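Side-chain contacts in Alpha/beta hydrolase family protein (Bacillus anthracis, PDB 3OOS), which belongs to the alpha/beta hydrolase fold family and probably hydrolyses a substrate that has not been identified: residues E86-I90 and N91-F95; N146-V149 and S150-N153. All coordinates share one frame; numbering follows the deposited sequence.

Contact 1: E86-I90 and N91-F95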
loop_
_atom_site.group_PDB
_atom_site.type_symbol
_atom_site.label_atom_id
_atom_site.label_comp_id
_atom_site.label_asym_id
_atom_site.label_seq_id
_atom_site.Cartn_x
_atom_site.Cartn_y
_atom_site.Cartn_z
ATOM N N GLU A 86 -19.353 -3.398 5.717
ATOM C CA GLU A 86 -20.776 -3.604 5.999
ATOM C C GLU A 86 -21.075 -5.004 6.539
ATOM O O GLU A 86 -21.897 -5.162 7.442
ATOM C CB GLU A 86 -21.612 -3.334 4.745
ATOM C CG GLU A 86 -21.648 -1.871 4.325
ATOM C CD GLU A 86 -22.620 -1.049 5.148
ATOM O OE1 GLU A 86 -23.596 -1.625 5.674
ATOM O OE2 GLU A 86 -22.414 0.176 5.261
ATOM N N ALA A 87 -20.399 -6.010 5.985
ATOM C CA ALA A 87 -20.571 -7.406 6.402
ATOM C C ALA A 87 -19.999 -7.656 7.801
ATOM O O ALA A 87 -20.410 -8.590 8.492
ATOM C CB ALA A 87 -19.941 -8.351 5.383
ATOM N N LEU A 88 -19.065 -6.799 8.214
ATOM C CA LEU A 88 -18.518 -6.829 9.570
ATOM C C LEU A 88 -19.341 -5.983 10.546
ATOM O O LEU A 88 -18.999 -5.889 11.726
ATOM C CB LEU A 88 -17.066 -6.334 9.559
ATOM C CG LEU A 88 -16.026 -7.290 8.974
ATOM C CD1 LEU A 88 -14.734 -6.562 8.634
ATOM C CD2 LEU A 88 -15.776 -8.440 9.946
ATOM N N TYR A 89 -20.417 -5.367 10.050
ATOM C CA TYR A 89 -21.249 -4.468 10.862
ATOM C C TYR A 89 -20.412 -3.384 11.554
ATOM O O TYR A 89 -20.613 -3.054 12.729
ATOM C CB TYR A 89 -22.131 -5.262 11.844
ATOM C CG TYR A 89 -23.342 -5.849 11.163
ATOM C CD1 TYR A 89 -24.560 -5.171 11.173
ATOM C CD2 TYR A 89 -23.265 -7.065 10.477
ATOM C CE1 TYR A 89 -25.676 -5.691 10.535
ATOM C CE2 TYR A 89 -24.380 -7.592 9.829
ATOM C CZ TYR A 89 -25.582 -6.895 9.864
ATOM O OH TYR A 89 -26.699 -7.394 9.237
ATOM N N ILE A 90 -19.460 -2.850 10.793
ATOM C CA ILE A 90 -18.619 -1.740 11.226
ATOM C C ILE A 90 -19.147 -0.486 10.538
ATOM O O ILE A 90 -19.305 -0.466 9.320
ATOM C CB ILE A 90 -17.131 -1.993 10.865
ATOM C CG1 ILE A 90 -16.543 -3.095 11.756
ATOM C CG2 ILE A 90 -16.302 -0.706 10.966
ATOM C CD1 ILE A 90 -15.156 -3.579 11.324
ATOM N N ASN A 91 -19.440 0.547 11.322
ATOM C CA ASN A 91 -19.986 1.784 10.773
ATOM C C ASN A 91 -18.921 2.604 10.038
ATOM O O ASN A 91 -19.138 3.057 8.907
ATOM C CB ASN A 91 -20.642 2.607 11.886
ATOM C CG ASN A 91 -21.349 3.837 11.361
ATOM O OD1 ASN A 91 -21.036 4.958 11.761
ATOM N ND2 ASN A 91 -22.303 3.638 10.456
ATOM N N LYS A 92 -17.784 2.794 10.703
ATOM C CA LYS A 92 -16.645 3.496 10.121
ATOM C C LYS A 92 -15.353 2.808 10.535
ATOM O O LYS A 92 -15.254 2.265 11.636
ATOM C CB LYS A 92 -16.615 4.962 10.573
ATOM C CG LYS A 92 -17.730 5.827 10.002
ATOM C CD LYS A 92 -17.810 7.180 10.693
ATOM C CE LYS A 92 -16.652 8.081 10.293
ATOM N NZ LYS A 92 -16.831 9.468 10.811
ATOM N N TRP A 93 -14.365 2.826 9.645
ATOM C CA TRP A 93 -13.031 2.337 9.998
ATOM C C TRP A 93 -11.938 3.181 9.353
ATOM O O TRP A 93 -12.211 4.006 8.477
ATOM C CB TRP A 93 -12.851 0.837 9.690
ATOM C CG TRP A 93 -13.009 0.383 8.246
ATOM C CD1 TRP A 93 -13.235 1.159 7.135
ATOM C CD2 TRP A 93 -12.907 -0.966 7.775
ATOM N NE1 TRP A 93 -13.299 0.366 6.011
ATOM C CE2 TRP A 93 -13.099 -0.941 6.377
ATOM C CE3 TRP A 93 -12.678 -2.199 8.406
ATOM C CZ2 TRP A 93 -13.073 -2.104 5.595
ATOM C CZ3 TRP A 93 -12.652 -3.353 7.630
ATOM C CH2 TRP A 93 -12.848 -3.296 6.241
ATOM N N GLY A 94 -10.703 2.990 9.804
ATOM C CA GLY A 94 -9.570 3.672 9.193
ATOM C C GLY A 94 -9.089 2.874 7.997
ATOM O O GLY A 94 -9.384 1.683 7.876
ATOM N N PHE A 95 -8.370 3.536 7.098
ATOM C CA PHE A 95 -7.677 2.825 6.036
ATOM C C PHE A 95 -6.226 3.264 5.963
ATOM O O PHE A 95 -5.936 4.456 5.924
ATOM C CB PHE A 95 -8.345 3.005 4.667
ATOM C CG PHE A 95 -7.707 2.168 3.589
ATOM C CD1 PHE A 95 -8.166 0.883 3.329
ATOM C CD2 PHE A 95 -6.602 2.640 2.883
ATOM C CE1 PHE A 95 -7.557 0.092 2.348
ATOM C CE2 PHE A 95 -5.983 1.856 1.905
ATOM C CZ PHE A 95 -6.463 0.579 1.639
#

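Contact 2: N146-V149 and S150-N153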
loop_
_atom_site.group_PDB
_atom_site.type_symbol
_atom_site.label_atom_id
_atom_site.label_comp_id
_atom_site.label_asym_id
_atom_site.label_seq_id
_atom_site.Cartn_x
_atom_site.Cartn_y
_atom_site.Cartn_z
ATOM N N ASN A 146 16.526 2.305 -16.956
ATOM C CA ASN A 146 16.710 1.148 -17.830
ATOM C C ASN A 146 16.820 -0.161 -17.063
ATOM O O ASN A 146 16.207 -1.161 -17.447
ATOM C CB ASN A 146 17.926 1.332 -18.742
ATOM C CG ASN A 146 17.701 2.389 -19.810
ATOM O OD1 ASN A 146 16.599 2.529 -20.348
ATOM N ND2 ASN A 146 18.756 3.133 -20.129
ATOM N N ARG A 147 17.586 -0.147 -15.973
ATOM C CA ARG A 147 17.765 -1.345 -15.157
ATOM C C ARG A 147 16.444 -1.762 -14.521
ATOM O O ARG A 147 16.114 -2.949 -14.488
ATOM C CB ARG A 147 18.847 -1.139 -14.087
ATOM C CG ARG A 147 19.145 -2.381 -13.229
ATOM C CD ARG A 147 19.428 -3.615 -14.080
ATOM N NE ARG A 147 19.588 -4.818 -13.266
ATOM C CZ ARG A 147 19.543 -6.062 -13.739
ATOM N NH1 ARG A 147 19.338 -6.288 -15.033
ATOM N NH2 ARG A 147 19.701 -7.085 -12.913
ATOM N N ILE A 148 15.690 -0.776 -14.035
ATOM C CA ILE A 148 14.415 -1.030 -13.363
ATOM C C ILE A 148 13.367 -1.609 -14.319
ATOM O O ILE A 148 12.619 -2.516 -13.947
ATOM C CB ILE A 148 13.905 0.237 -12.614
ATOM C CG1 ILE A 148 14.797 0.527 -11.394
ATOM C CG2 ILE A 148 12.434 0.102 -12.204
ATOM C CD1 ILE A 148 14.937 -0.632 -10.424
ATOM N N VAL A 149 13.331 -1.107 -15.551
ATOM C CA VAL A 149 12.448 -1.673 -16.576
ATOM C C VAL A 149 12.762 -3.163 -16.773
ATOM O O VAL A 149 11.849 -4.001 -16.795
ATOM C CB VAL A 149 12.552 -0.908 -17.921
ATOM C CG1 VAL A 149 11.882 -1.689 -19.054
ATOM C CG2 VAL A 149 11.921 0.475 -17.794
ATOM N N SER A 150 14.054 -3.476 -16.891
ATOM C CA SER A 150 14.503 -4.851 -17.084
ATOM C C SER A 150 14.140 -5.747 -15.900
ATOM O O SER A 150 13.663 -6.867 -16.088
ATOM C CB SER A 150 16.010 -4.896 -17.341
ATOM O OG SER A 150 16.435 -6.222 -17.583
ATOM N N ILE A 151 14.360 -5.247 -14.685
ATOM C CA ILE A 151 14.026 -5.995 -13.469
ATOM C C ILE A 151 12.519 -6.260 -13.383
ATOM O O ILE A 151 12.098 -7.390 -13.129
ATOM C CB ILE A 151 14.521 -5.282 -12.178
ATOM C CG1 ILE A 151 16.053 -5.237 -12.145
ATOM C CG2 ILE A 151 14.002 -6.001 -10.936
ATOM C CD1 ILE A 151 16.634 -4.372 -11.017
HETATM N N MSE A 152 11.719 -5.220 -13.607
HETATM C CA MSE A 152 10.262 -5.340 -13.507
HETATM C C MSE A 152 9.709 -6.328 -14.522
HETATM O O MSE A 152 8.843 -7.144 -14.194
HETATM C CB MSE A 152 9.583 -3.988 -13.689
HETATM C CG MSE A 152 9.763 -3.042 -12.525
HETATM SE SE MSE A 152 8.659 -1.460 -12.727
HETATM C CE MSE A 152 9.301 -0.810 -14.448
ATOM N N ASN A 153 10.217 -6.255 -15.752
ATOM C CA ASN A 153 9.772 -7.159 -16.806
ATOM C C ASN A 153 10.072 -8.612 -16.461
ATOM O O ASN A 153 9.231 -9.486 -16.669
ATOM C CB ASN A 153 10.379 -6.770 -18.159
ATOM C CG ASN A 153 9.811 -5.466 -18.705
ATOM O OD1 ASN A 153 8.810 -4.944 -18.201
ATOM N ND2 ASN A 153 10.452 -4.932 -19.740
#

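Contact 1: E86-I90 and N91-F95
Apolar contacts carry the local packing between 86-90 and 91-95, with Leu88 and Ile90 both meeting the indole of Trp93. Methyl CD1 of Leu88 lies 4.0 Å from CZ3 of Trp93, and CD1 of Ile90 is 4.1 Å from the adjoining ring atom CE3 of Trp93. Both methyls approach the six-membered ring obliquely, and both aliphatic chains run roughly at right angles to the tryptophan. The other branch of Ile90 is used as well: CG2 rests 4.0 Å from CB of Trp93. A chi1 of -71° explains this division, since it sets CG1 beside the backbone N to carry CD1 to the ring and turns CG2 toward the carbonyl side, where the chain continues. There CG2 also comes within 3.2 Å of the backbone O of Lys92, a tight fit.

Among polar contacts, the backbone bond from Tyr89 N to Glu86 O, 3.0 Å, belongs to a Schellman motif closing helix 74-87; Tyr89 leaves helical geometry with a positive phi of 52°. The same Glu86 O lies 3.8 Å above one face of the Tyr89 ring, toward its rim. Ile90 O accepts a hydrogen bond from Arg85 NH1, and Trp93 NE1 bonds to Tyr108 OH on the next helix.

The turn thus links the C-terminal end of helix 74-87 to strand 93-98 in the central sheet, where Trp93 also touches Ile84, Pro25 of strand 25-28 and Leu116 of strand 116-122.

Contact 2: N146-V149 and S150-N153
Helix 145-155 supplies both segments, and the contact is one turn of it followed by the next, joined by successive i to i+4 backbone bonds. Ser150 N donates to Asn146 O at 3.2 Å, Ile151 N to Arg147 O at 2.9 Å, Met152 N to Ile148 O at 2.9 Å and Asn153 N to Val149 O at 3.0 Å. Their N-H...O angles are all at least 160°, the evidence for a regular helix.

Arg147 and Ile151 pair one turn apart. With CG of Arg147 anti to its N (chi1 -177°) and a bend at chi2 (51°), the arginine runs forward along the helix toward the next turn and crosses the isoleucine at about a right angle. CG1 of Ile151 sits over one guanidinium face, off centre, 3.7 Å from NE of Arg147. The charged end is also gripped from beyond the segments: NH2 makes a salt bridge with Glu171 OE1, and NH1 bonds to a glycerol probably left from crystallisation.

Ile148 reaches two residues with different branches. Its CD1 meets CD1 of Ile151 at 4.1 Å, while CG2 lies 4.0 Å from CE of Met152, a selenomethionine whose chain bends at chi3 to bring that methyl back toward the preceding turn. Val149 and Asn153 run side by side in the same direction, CG1 of Val149 being 3.6 Å from ND2 of Asn153.

Ile148 and Ile151 are buried. Ile148 packs on Trp172 and Met175, and Ile151 touches Glu171, all on helix 162-176. With its exposed polar residues and this buried apolar side, the arrangement is that of an amphipathic alpha helix packed against a neighbouring helix, at a place in the chain consistent with the helical cap of alpha/beta hydrolases.

Along the chain the two contacts occur in series, neither nested nor crossed: contact 1 is complete at Phe95 and contact 2 begins at Asn146. Contact 1 closes the short turn from helix 74-87 into strand 93-98, a helix-to-strand connection of the central sheet. The chain then runs through helix 100-112 and strand 116-122 before helix 145-155, where contact 2 joins consecutive turns without an intervening loop. That helix packs with helix 162-176 in the insertion between strands 116-122 and 224-229, probably the cap of this fold. The centres of contact 1 and contact 2 are about 39 Å apart, on opposite sides of the chain's centre. Their nearest atoms remain about 21 Å apart.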